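Local structure of soluble lytic murein transglycosylase (Escherichia coli, 1QSA) at residues A[201-215]-A[236-250]. The protein cleaves the glycosidic bonds between N-acetylmuramic acid and N-acetylglucosamine in peptidoglycan, leaving a 1,6-anhydro bond on the muramic acid residue. Numbering follows the deposited sequence.
Sequences VLTFARTTGATDFTR and MIPSLAQAQQLNEDQ. With SO4 (sulfate ion), chain K; SO4 (sulfate ion), chain G.
Two consecutive helical hairpins of the Slt70 alpha-superhelix (201-207 with 212-228, 230-243 with 248-260) pack here through their first helices and connecting turns, Ala205 on Leu240 and Arg215 against Gln244. Helix 201-207 and the 236-243 part of helix 230-243 run nearly parallel, 22° apart, with axes 9.1 Å from each other. Ala205 CB presses tightly on Leu240 CD1 at 3.4 Å, and Leu202 CD1 lies over the backbone between Ser239 and Leu240. With CG anti to the carbonyl carbon (chi1 -74°) and the chain extended to NE, Arg215 runs alongside Gln244, antiparallel to it, which carries the guanidinium to Gln244 O; NE at 2.9 Å and NH2 at 3.1 Å grip this oxygen side-on, close to the guanidinium plane. NH2 also makes a weak hydrogen bond to Gln245 OE1, while the backbone of Ala210 and Thr211 covers one guanidinium face. A methionine here is likely to leave Gln244 O without both donors and Gln245 OE1 without its weak one. Gln244 NE2 approaches Thr214 O from above the carbonyl plane, at 3.1 Å. O3 of the chain G sulfate, probably from the crystallisation liquor, bridges the turns, accepting from Ala210 N at 2.9 Å and Gln245 NE2 at 3.0 Å.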
ATOM      1  N   VAL A 201      27.431  13.951 -11.023  1.00 17.52           N
ATOM      2  CA  VAL A 201      27.643  12.611 -11.568  1.00 18.19           C
ATOM      3  C   VAL A 201      28.728  12.427 -12.632  1.00 19.07           C
ATOM      4  O   VAL A 201      29.458  11.439 -12.590  1.00 19.03           O
ATOM      5  CB  VAL A 201      26.313  11.939 -12.029  1.00 18.17           C
ATOM      6  CG1 VAL A 201      25.715  12.659 -13.242  1.00 18.05           C
ATOM      7  CG2 VAL A 201      26.551  10.458 -12.322  1.00 17.95           C
ATOM      8  N   LEU A 202      28.850  13.355 -13.581  1.00 20.50           N
ATOM      9  CA  LEU A 202      29.884  13.193 -14.602  1.00 20.80           C
ATOM     10  C   LEU A 202      31.277  13.385 -13.994  1.00 21.08           C
ATOM     11  O   LEU A 202      32.218  12.662 -14.347  1.00 21.98           O
ATOM     12  CB  LEU A 202      29.653  14.140 -15.781  1.00 20.45           C
ATOM     13  CG  LEU A 202      30.574  13.915 -16.987  1.00 21.94           C
ATOM     14  CD1 LEU A 202      30.490  12.472 -17.486  1.00 20.92           C
ATOM     15  CD2 LEU A 202      30.189  14.886 -18.098  1.00 23.39           C
ATOM     16  N   THR A 203      31.395  14.328 -13.058  1.00 22.27           N
ATOM     17  CA  THR A 203      32.662  14.577 -12.363  1.00 23.08           C
ATOM     18  C   THR A 203      32.994  13.325 -11.538  1.00 23.37           C
ATOM     19  O   THR A 203      34.127  12.842 -11.565  1.00 20.85           O
ATOM     20  CB  THR A 203      32.563  15.803 -11.428  1.00 24.74           C
ATOM     21  OG1 THR A 203      32.268  16.967 -12.207  1.00 29.77           O
ATOM     22  CG2 THR A 203      33.867  16.030 -10.690  1.00 25.13           C
ATOM     23  N   PHE A 204      31.984  12.779 -10.857  1.00 21.39           N
ATOM     24  CA  PHE A 204      32.142  11.565 -10.050  1.00 21.15           C
ATOM     25  C   PHE A 204      32.667  10.422 -10.932  1.00 21.12           C
ATOM     26  O   PHE A 204      33.613   9.732 -10.568  1.00 21.23           O
ATOM     27  CB  PHE A 204      30.788  11.171  -9.422  1.00 19.12           C
ATOM     28  CG  PHE A 204      30.802   9.852  -8.678  1.00 18.67           C
ATOM     29  CD1 PHE A 204      31.163   9.800  -7.327  1.00 18.55           C
ATOM     30  CD2 PHE A 204      30.426   8.666  -9.319  1.00 18.39           C
ATOM     31  CE1 PHE A 204      31.145   8.586  -6.625  1.00 18.21           C
ATOM     32  CE2 PHE A 204      30.405   7.443  -8.628  1.00 18.27           C
ATOM     33  CZ  PHE A 204      30.766   7.406  -7.275  1.00 18.20           C
ATOM     34  N   ALA A 205      32.049  10.252 -12.100  1.00 20.44           N
ATOM     35  CA  ALA A 205      32.409   9.202 -13.049  1.00 21.38           C
ATOM     36  C   ALA A 205      33.824   9.331 -13.623  1.00 22.55           C
ATOM     37  O   ALA A 205      34.496   8.336 -13.858  1.00 21.76           O
ATOM     38  CB  ALA A 205      31.398   9.167 -14.186  1.00 20.69           C
ATOM     39  N   ARG A 206      34.258  10.565 -13.855  1.00 23.80           N
ATOM     40  CA  ARG A 206      35.580  10.810 -14.419  1.00 26.54           C
ATOM     41  C   ARG A 206      36.719  10.795 -13.401  1.00 27.40           C
ATOM     42  O   ARG A 206      37.842  10.424 -13.741  1.00 28.20           O
ATOM     43  CB  ARG A 206      35.593  12.148 -15.163  1.00 27.32           C
ATOM     44  CG  ARG A 206      34.723  12.181 -16.398  1.00 28.12           C
ATOM     45  CD  ARG A 206      34.647  13.584 -16.959  1.00 28.02           C
ATOM     46  NE  ARG A 206      34.093  13.592 -18.307  1.00 29.89           N
ATOM     47  CZ  ARG A 206      33.745  14.692 -18.968  1.00 29.83           C
ATOM     48  NH1 ARG A 206      33.869  15.882 -18.395  1.00 27.53           N
ATOM     49  NH2 ARG A 206      33.253  14.598 -20.200  1.00 29.18           N
ATOM     50  N   THR A 207      36.433  11.193 -12.162  1.00 27.25           N
ATOM     51  CA  THR A 207      37.463  11.249 -11.128  1.00 27.74           C
ATOM     52  C   THR A 207      37.635  10.005 -10.260  1.00 28.01           C
ATOM     53  O   THR A 207      38.532   9.964  -9.418  1.00 28.54           O
ATOM     54  CB  THR A 207      37.284  12.474 -10.214  1.00 27.62           C
ATOM     55  OG1 THR A 207      36.046  12.371  -9.497  1.00 29.64           O
ATOM     56  CG2 THR A 207      37.302  13.755 -11.037  1.00 29.47           C
ATOM     57  N   THR A 208      36.762   9.015 -10.432  1.00 26.59           N
ATOM     58  CA  THR A 208      36.858   7.767  -9.675  1.00 24.36           C
ATOM     59  C   THR A 208      37.097   6.632 -10.663  1.00 24.33           C
ATOM     60  O   THR A 208      36.782   6.747 -11.852  1.00 24.80           O
ATOM     61  CB  THR A 208      35.561   7.444  -8.859  1.00 23.67           C
ATOM     62  OG1 THR A 208      34.478   7.158  -9.757  1.00 21.73           O
ATOM     63  CG2 THR A 208      35.180   8.593  -7.939  1.00 22.75           C
ATOM     64  N   GLY A 209      37.680   5.539 -10.181  1.00 22.90           N
ATOM     65  CA  GLY A 209      37.915   4.400 -11.040  1.00 22.52           C
ATOM     66  C   GLY A 209      36.591   3.718 -11.296  1.00 22.67           C
ATOM     67  O   GLY A 209      35.795   3.544 -10.370  1.00 21.62           O
ATOM     68  N   ALA A 210      36.332   3.399 -12.561  1.00 22.12           N
ATOM     69  CA  ALA A 210      35.102   2.734 -12.962  1.00 22.14           C
ATOM     70  C   ALA A 210      35.105   1.276 -12.517  1.00 21.68           C
ATOM     71  O   ALA A 210      35.973   0.486 -12.906  1.00 23.30           O
ATOM     72  CB  ALA A 210      34.914   2.835 -14.483  1.00 22.34           C
ATOM     73  N   THR A 211      34.142   0.934 -11.665  1.00 20.79           N
ATOM     74  CA  THR A 211      33.990  -0.414 -11.133  1.00 18.85           C
ATOM     75  C   THR A 211      32.492  -0.685 -11.065  1.00 18.60           C
ATOM     76  O   THR A 211      31.681   0.218 -11.295  1.00 18.54           O
ATOM     77  CB  THR A 211      34.540  -0.526  -9.683  1.00 19.29           C
ATOM     78  OG1 THR A 211      33.757   0.306  -8.818  1.00 17.16           O
ATOM     79  CG2 THR A 211      35.999  -0.085  -9.599  1.00 20.96           C
ATOM     80  N   ASP A 212      32.112  -1.908 -10.707  1.00 18.79           N
ATOM     81  CA  ASP A 212      30.695  -2.229 -10.602  1.00 19.99           C
ATOM     82  C   ASP A 212      30.045  -1.271  -9.593  1.00 19.00           C
ATOM     83  O   ASP A 212      28.925  -0.790  -9.798  1.00 19.99           O
ATOM     84  CB  ASP A 212      30.504  -3.671 -10.153  1.00 24.19           C
ATOM     85  CG  ASP A 212      29.057  -4.105 -10.212  1.00 30.35           C
ATOM     86  OD1 ASP A 212      28.430  -3.942 -11.286  1.00 33.54           O
ATOM     87  OD2 ASP A 212      28.550  -4.599  -9.179  1.00 35.97           O
ATOM     88  N   PHE A 213      30.782  -0.948  -8.534  1.00 17.50           N
ATOM     89  CA  PHE A 213      30.274  -0.038  -7.509  1.00 16.88           C
ATOM     90  C   PHE A 213      30.049   1.384  -8.033  1.00 16.38           C
ATOM     91  O   PHE A 213      28.935   1.919  -7.923  1.00 14.43           O
ATOM     92  CB  PHE A 213      31.229   0.006  -6.301  1.00 15.97           C
ATOM     93  CG  PHE A 213      30.820   1.002  -5.248  1.00 14.64           C
ATOM     94  CD1 PHE A 213      29.759   0.723  -4.388  1.00 13.93           C
ATOM     95  CD2 PHE A 213      31.472   2.233  -5.134  1.00 16.09           C
ATOM     96  CE1 PHE A 213      29.351   1.660  -3.428  1.00 13.81           C
ATOM     97  CE2 PHE A 213      31.074   3.179  -4.179  1.00 15.81           C
ATOM     98  CZ  PHE A 213      30.003   2.889  -3.319  1.00 14.80           C
ATOM     99  N   THR A 214      31.088   2.003  -8.600  1.00 15.51           N
ATOM    100  CA  THR A 214      30.951   3.374  -9.079  1.00 16.68           C
ATOM    101  C   THR A 214      29.989   3.513 -10.254  1.00 16.42           C
ATOM    102  O   THR A 214      29.352   4.560 -10.404  1.00 16.20           O
ATOM    103  CB  THR A 214      32.306   4.024  -9.401  1.00 17.70           C
ATOM    104  OG1 THR A 214      32.987   3.232 -10.378  1.00 17.02           O
ATOM    105  CG2 THR A 214      33.155   4.143  -8.135  1.00 17.26           C
ATOM    106  N   ARG A 215      29.828   2.442 -11.036  1.00 16.17           N
ATOM    107  CA  ARG A 215      28.902   2.478 -12.166  1.00 16.55           C
ATOM    108  C   ARG A 215      27.470   2.469 -11.632  1.00 16.10           C
ATOM    109  O   ARG A 215      26.628   3.240 -12.086  1.00 14.94           O
ATOM    110  CB  ARG A 215      29.142   1.296 -13.111  1.00 16.91           C
ATOM    111  CG  ARG A 215      30.404   1.460 -13.946  1.00 18.42           C
ATOM    112  CD  ARG A 215      30.732   0.201 -14.726  1.00 20.44           C
ATOM    113  NE  ARG A 215      32.021   0.335 -15.400  1.00 20.88           N
ATOM    114  CZ  ARG A 215      33.017  -0.543 -15.309  1.00 23.67           C
ATOM    115  NH1 ARG A 215      32.891  -1.632 -14.555  1.00 22.39           N
ATOM    116  NH2 ARG A 215      34.151  -0.326 -15.968  1.00 23.67           N
ATOM    117  N   MET A 236      24.149  13.816 -21.779  1.00 23.00           N
ATOM    118  CA  MET A 236      25.274  13.324 -20.990  1.00 21.79           C
ATOM    119  C   MET A 236      25.664  11.862 -21.233  1.00 21.76           C
ATOM    120  O   MET A 236      26.781  11.455 -20.894  1.00 21.57           O
ATOM    121  CB  MET A 236      24.956  13.496 -19.503  1.00 22.33           C
ATOM    122  CG  MET A 236      26.101  13.148 -18.574  1.00 22.94           C
ATOM    123  SD  MET A 236      25.566  13.059 -16.853  1.00 23.66           S
ATOM    124  CE  MET A 236      24.907  14.694 -16.607  1.00 22.93           C
ATOM    125  N   ILE A 237      24.767  11.074 -21.818  1.00 19.33           N
ATOM    126  CA  ILE A 237      25.045   9.661 -22.014  1.00 19.84           C
ATOM    127  C   ILE A 237      26.393   9.320 -22.663  1.00 21.58           C
ATOM    128  O   ILE A 237      27.124   8.471 -22.148  1.00 22.10           O
ATOM    129  CB  ILE A 237      23.870   8.920 -22.700  1.00 19.46           C
ATOM    130  CG1 ILE A 237      22.644   8.936 -21.783  1.00 19.51           C
ATOM    131  CG2 ILE A 237      24.260   7.479 -23.021  1.00 19.03           C
ATOM    132  CD1 ILE A 237      21.416   8.228 -22.360  1.00 19.86           C
ATOM    133  N   PRO A 238      26.748   9.974 -23.787  1.00 22.44           N
ATOM    134  CA  PRO A 238      28.044   9.624 -24.384  1.00 23.75           C
ATOM    135  C   PRO A 238      29.228   9.846 -23.441  1.00 22.95           C
ATOM    136  O   PRO A 238      30.087   8.969 -23.310  1.00 23.87           O
ATOM    137  CB  PRO A 238      28.114  10.526 -25.622  1.00 24.26           C
ATOM    138  CG  PRO A 238      26.680  10.651 -26.028  1.00 24.66           C
ATOM    139  CD  PRO A 238      25.959  10.832 -24.691  1.00 24.35           C
ATOM    140  N   SER A 239      29.255  10.994 -22.768  1.00 23.37           N
ATOM    141  CA  SER A 239      30.336  11.318 -21.839  1.00 24.35           C
ATOM    142  C   SER A 239      30.393  10.352 -20.661  1.00 25.26           C
ATOM    143  O   SER A 239      31.480   9.954 -20.233  1.00 24.16           O
ATOM    144  CB  SER A 239      30.190  12.742 -21.315  1.00 25.37           C
ATOM    145  OG  SER A 239      30.457  13.689 -22.332  1.00 30.53           O
ATOM    146  N   LEU A 240      29.227   9.982 -20.133  1.00 24.10           N
ATOM    147  CA  LEU A 240      29.168   9.055 -19.003  1.00 24.50           C
ATOM    148  C   LEU A 240      29.608   7.651 -19.421  1.00 24.82           C
ATOM    149  O   LEU A 240      30.377   6.998 -18.717  1.00 24.42           O
ATOM    150  CB  LEU A 240      27.753   9.025 -18.407  1.00 23.68           C
ATOM    151  CG  LEU A 240      27.553   8.232 -17.112  1.00 25.47           C
ATOM    152  CD1 LEU A 240      28.565   8.655 -16.046  1.00 23.44           C
ATOM    153  CD2 LEU A 240      26.128   8.455 -16.620  1.00 25.37           C
ATOM    154  N   ALA A 241      29.144   7.204 -20.586  1.00 24.44           N
ATOM    155  CA  ALA A 241      29.500   5.885 -21.095  1.00 26.13           C
ATOM    156  C   ALA A 241      31.008   5.788 -21.318  1.00 26.74           C
ATOM    157  O   ALA A 241      31.623   4.771 -21.008  1.00 26.90           O
ATOM    158  CB  ALA A 241      28.744   5.584 -22.393  1.00 24.77           C
ATOM    159  N   GLN A 242      31.602   6.872 -21.807  1.00 27.78           N
ATOM    160  CA  GLN A 242      33.041   6.908 -22.057  1.00 28.74           C
ATOM    161  C   GLN A 242      33.851   6.977 -20.754  1.00 27.23           C
ATOM    162  O   GLN A 242      34.869   6.302 -20.620  1.00 27.16           O
ATOM    163  CB  GLN A 242      33.389   8.085 -22.970  1.00 31.62           C
ATOM    164  CG  GLN A 242      34.860   8.168 -23.362  1.00 35.17           C
ATOM    165  CD  GLN A 242      35.568   9.326 -22.688  1.00 39.83           C
ATOM    166  OE1 GLN A 242      35.967   9.234 -21.525  1.00 41.11           O
ATOM    167  NE2 GLN A 242      35.708  10.435 -23.409  1.00 40.97           N
ATOM    168  N   ALA A 243      33.386   7.776 -19.796  1.00 26.25           N
ATOM    169  CA  ALA A 243      34.072   7.920 -18.506  1.00 25.28           C
ATOM    170  C   ALA A 243      34.142   6.621 -17.695  1.00 25.31           C
ATOM    171  O   ALA A 243      35.106   6.399 -16.950  1.00 24.37           O
ATOM    172  CB  ALA A 243      33.414   9.013 -17.679  1.00 25.89           C
ATOM    173  N   GLN A 244      33.133   5.763 -17.837  1.00 22.86           N
ATOM    174  CA  GLN A 244      33.107   4.505 -17.094  1.00 21.52           C
ATOM    175  C   GLN A 244      33.195   3.249 -17.947  1.00 21.98           C
ATOM    176  O   GLN A 244      32.991   2.143 -17.442  1.00 20.94           O
ATOM    177  CB  GLN A 244      31.869   4.439 -16.193  1.00 20.24           C
ATOM    178  CG  GLN A 244      31.837   5.542 -15.163  1.00 18.79           C
ATOM    179  CD  GLN A 244      30.704   5.364 -14.169  1.00 20.13           C
ATOM    180  OE1 GLN A 244      29.557   5.138 -14.562  1.00 19.38           O
ATOM    181  NE2 GLN A 244      31.017   5.483 -12.881  1.00 17.15           N
ATOM    182  N   GLN A 245      33.525   3.422 -19.230  1.00 22.58           N
ATOM    183  CA  GLN A 245      33.655   2.312 -20.180  1.00 24.46           C
ATOM    184  C   GLN A 245      32.456   1.374 -20.083  1.00 24.11           C
ATOM    185  O   GLN A 245      32.606   0.159 -20.029  1.00 25.07           O
ATOM    186  CB  GLN A 245      34.955   1.525 -19.932  1.00 25.93           C
ATOM    187  CG  GLN A 245      36.197   2.379 -19.627  1.00 29.19           C
ATOM    188  CD  GLN A 245      36.511   2.464 -18.120  1.00 30.49           C
ATOM    189  OE1 GLN A 245      36.473   1.458 -17.405  1.00 31.11           O
ATOM    190  NE2 GLN A 245      36.819   3.667 -17.642  1.00 30.36           N
ATOM    191  N   LEU A 246      31.255   1.947 -20.065  1.00 24.41           N
ATOM    192  CA  LEU A 246      30.040   1.152 -19.937  1.00 24.20           C
ATOM    193  C   LEU A 246      29.781   0.181 -21.082  1.00 25.47           C
ATOM    194  O   LEU A 246      30.050   0.493 -22.249  1.00 25.44           O
ATOM    195  CB  LEU A 246      28.831   2.069 -19.750  1.00 23.39           C
ATOM    196  CG  LEU A 246      28.873   3.039 -18.570  1.00 21.05           C
ATOM    197  CD1 LEU A 246      27.589   3.840 -18.553  1.00 18.82           C
ATOM    198  CD2 LEU A 246      29.064   2.307 -17.248  1.00 19.36           C
ATOM    199  N   ASN A 247      29.284  -1.004 -20.739  1.00 26.06           N
ATOM    200  CA  ASN A 247      28.965  -2.008 -21.742  1.00 29.04           C
ATOM    201  C   ASN A 247      27.593  -1.695 -22.338  1.00 30.32           C
ATOM    202  O   ASN A 247      26.935  -0.733 -21.912  1.00 28.18           O
ATOM    203  CB  ASN A 247      29.029  -3.432 -21.160  1.00 29.89           C
ATOM    204  CG  ASN A 247      28.022  -3.675 -20.044  1.00 31.54           C
ATOM    205  OD1 ASN A 247      26.889  -3.207 -20.095  1.00 31.25           O
ATOM    206  ND2 ASN A 247      28.429  -4.452 -19.047  1.00 31.24           N
ATOM    207  N   GLU A 248      27.166  -2.494 -23.313  1.00 30.43           N
ATOM    208  CA  GLU A 248      25.880  -2.273 -23.971  1.00 32.61           C
ATOM    209  C   GLU A 248      24.665  -2.279 -23.044  1.00 31.27           C
ATOM    210  O   GLU A 248      23.778  -1.444 -23.192  1.00 30.13           O
ATOM    211  CB  GLU A 248      25.677  -3.263 -25.120  1.00 36.31           C
ATOM    212  CG  GLU A 248      26.684  -3.104 -26.260  1.00 41.92           C
ATOM    213  CD  GLU A 248      26.738  -1.687 -26.821  1.00 44.93           C
ATOM    214  OE1 GLU A 248      25.661  -1.093 -27.062  1.00 45.63           O
ATOM    215  OE2 GLU A 248      27.861  -1.169 -27.027  1.00 45.77           O
ATOM    216  N   ASP A 249      24.628  -3.209 -22.094  1.00 30.29           N
ATOM    217  CA  ASP A 249      23.516  -3.283 -21.148  1.00 29.31           C
ATOM    218  C   ASP A 249      23.451  -2.037 -20.264  1.00 27.95           C
ATOM    219  O   ASP A 249      22.378  -1.478 -20.036  1.00 26.94           O
ATOM    220  CB  ASP A 249      23.636  -4.531 -20.269  1.00 31.27           C
ATOM    221  CG  ASP A 249      23.230  -5.808 -20.994  1.00 34.46           C
ATOM    222  OD1 ASP A 249      22.797  -5.739 -22.167  1.00 35.40           O
ATOM    223  OD2 ASP A 249      23.333  -6.892 -20.377  1.00 35.66           O
ATOM    224  N   GLN A 250      24.612  -1.595 -19.795  1.00 24.99           N
ATOM    225  CA  GLN A 250      24.707  -0.421 -18.941  1.00 24.58           C
ATOM    226  C   GLN A 250      24.287   0.847 -19.691  1.00 23.72           C
ATOM    227  O   GLN A 250      23.564   1.676 -19.147  1.00 21.73           O
ATOM    228  CB  GLN A 250      26.126  -0.314 -18.370  1.00 24.80           C
ATOM    229  CG  GLN A 250      26.453  -1.476 -17.427  1.00 24.21           C
ATOM    230  CD  GLN A 250      27.925  -1.575 -17.068  1.00 25.23           C
ATOM    231  OE1 GLN A 250      28.796  -1.208 -17.854  1.00 26.16           O
ATOM    232  NE2 GLN A 250      28.207  -2.090 -15.878  1.00 26.24           N
TER
HETATM  233  S   SO4 K 710      29.475  -5.101 -24.744  1.00 65.86           S
HETATM  234  O1  SO4 K 710      29.441  -5.721 -26.088  1.00 65.81           O
HETATM  235  O2  SO4 K 710      29.828  -3.672 -24.869  1.00 64.95           O
HETATM  236  O3  SO4 K 710      28.149  -5.233 -24.110  1.00 64.62           O
HETATM  237  O4  SO4 K 710      30.486  -5.787 -23.910  1.00 65.59           O
HETATM  238  S   SO4 G 706      39.355   4.087 -14.849  1.00 48.36           S
HETATM  239  O1  SO4 G 706      39.882   5.337 -14.275  1.00 47.32           O
HETATM  240  O2  SO4 G 706      39.760   2.945 -14.007  1.00 48.47           O
HETATM  241  O3  SO4 G 706      37.882   4.157 -14.911  1.00 46.99           O
HETATM  242  O4  SO4 G 706      39.895   3.909 -16.214  1.00 48.71           O
HETATM  243  O   HOH W   1      33.836   5.939 -12.366  1.00 18.27           O
HETATM  244  O   HOH W   2      33.806  11.545 -20.464  1.00 29.26           O
HETATM  245  O   HOH W   3      26.797  -2.475 -13.428  1.00 35.06           O
HETATM  246  O   HOH W   4      26.868   4.200 -14.731  1.00 18.20           O
HETATM  247  O   HOH W   5      30.519  -3.216 -14.013  1.00 23.61           O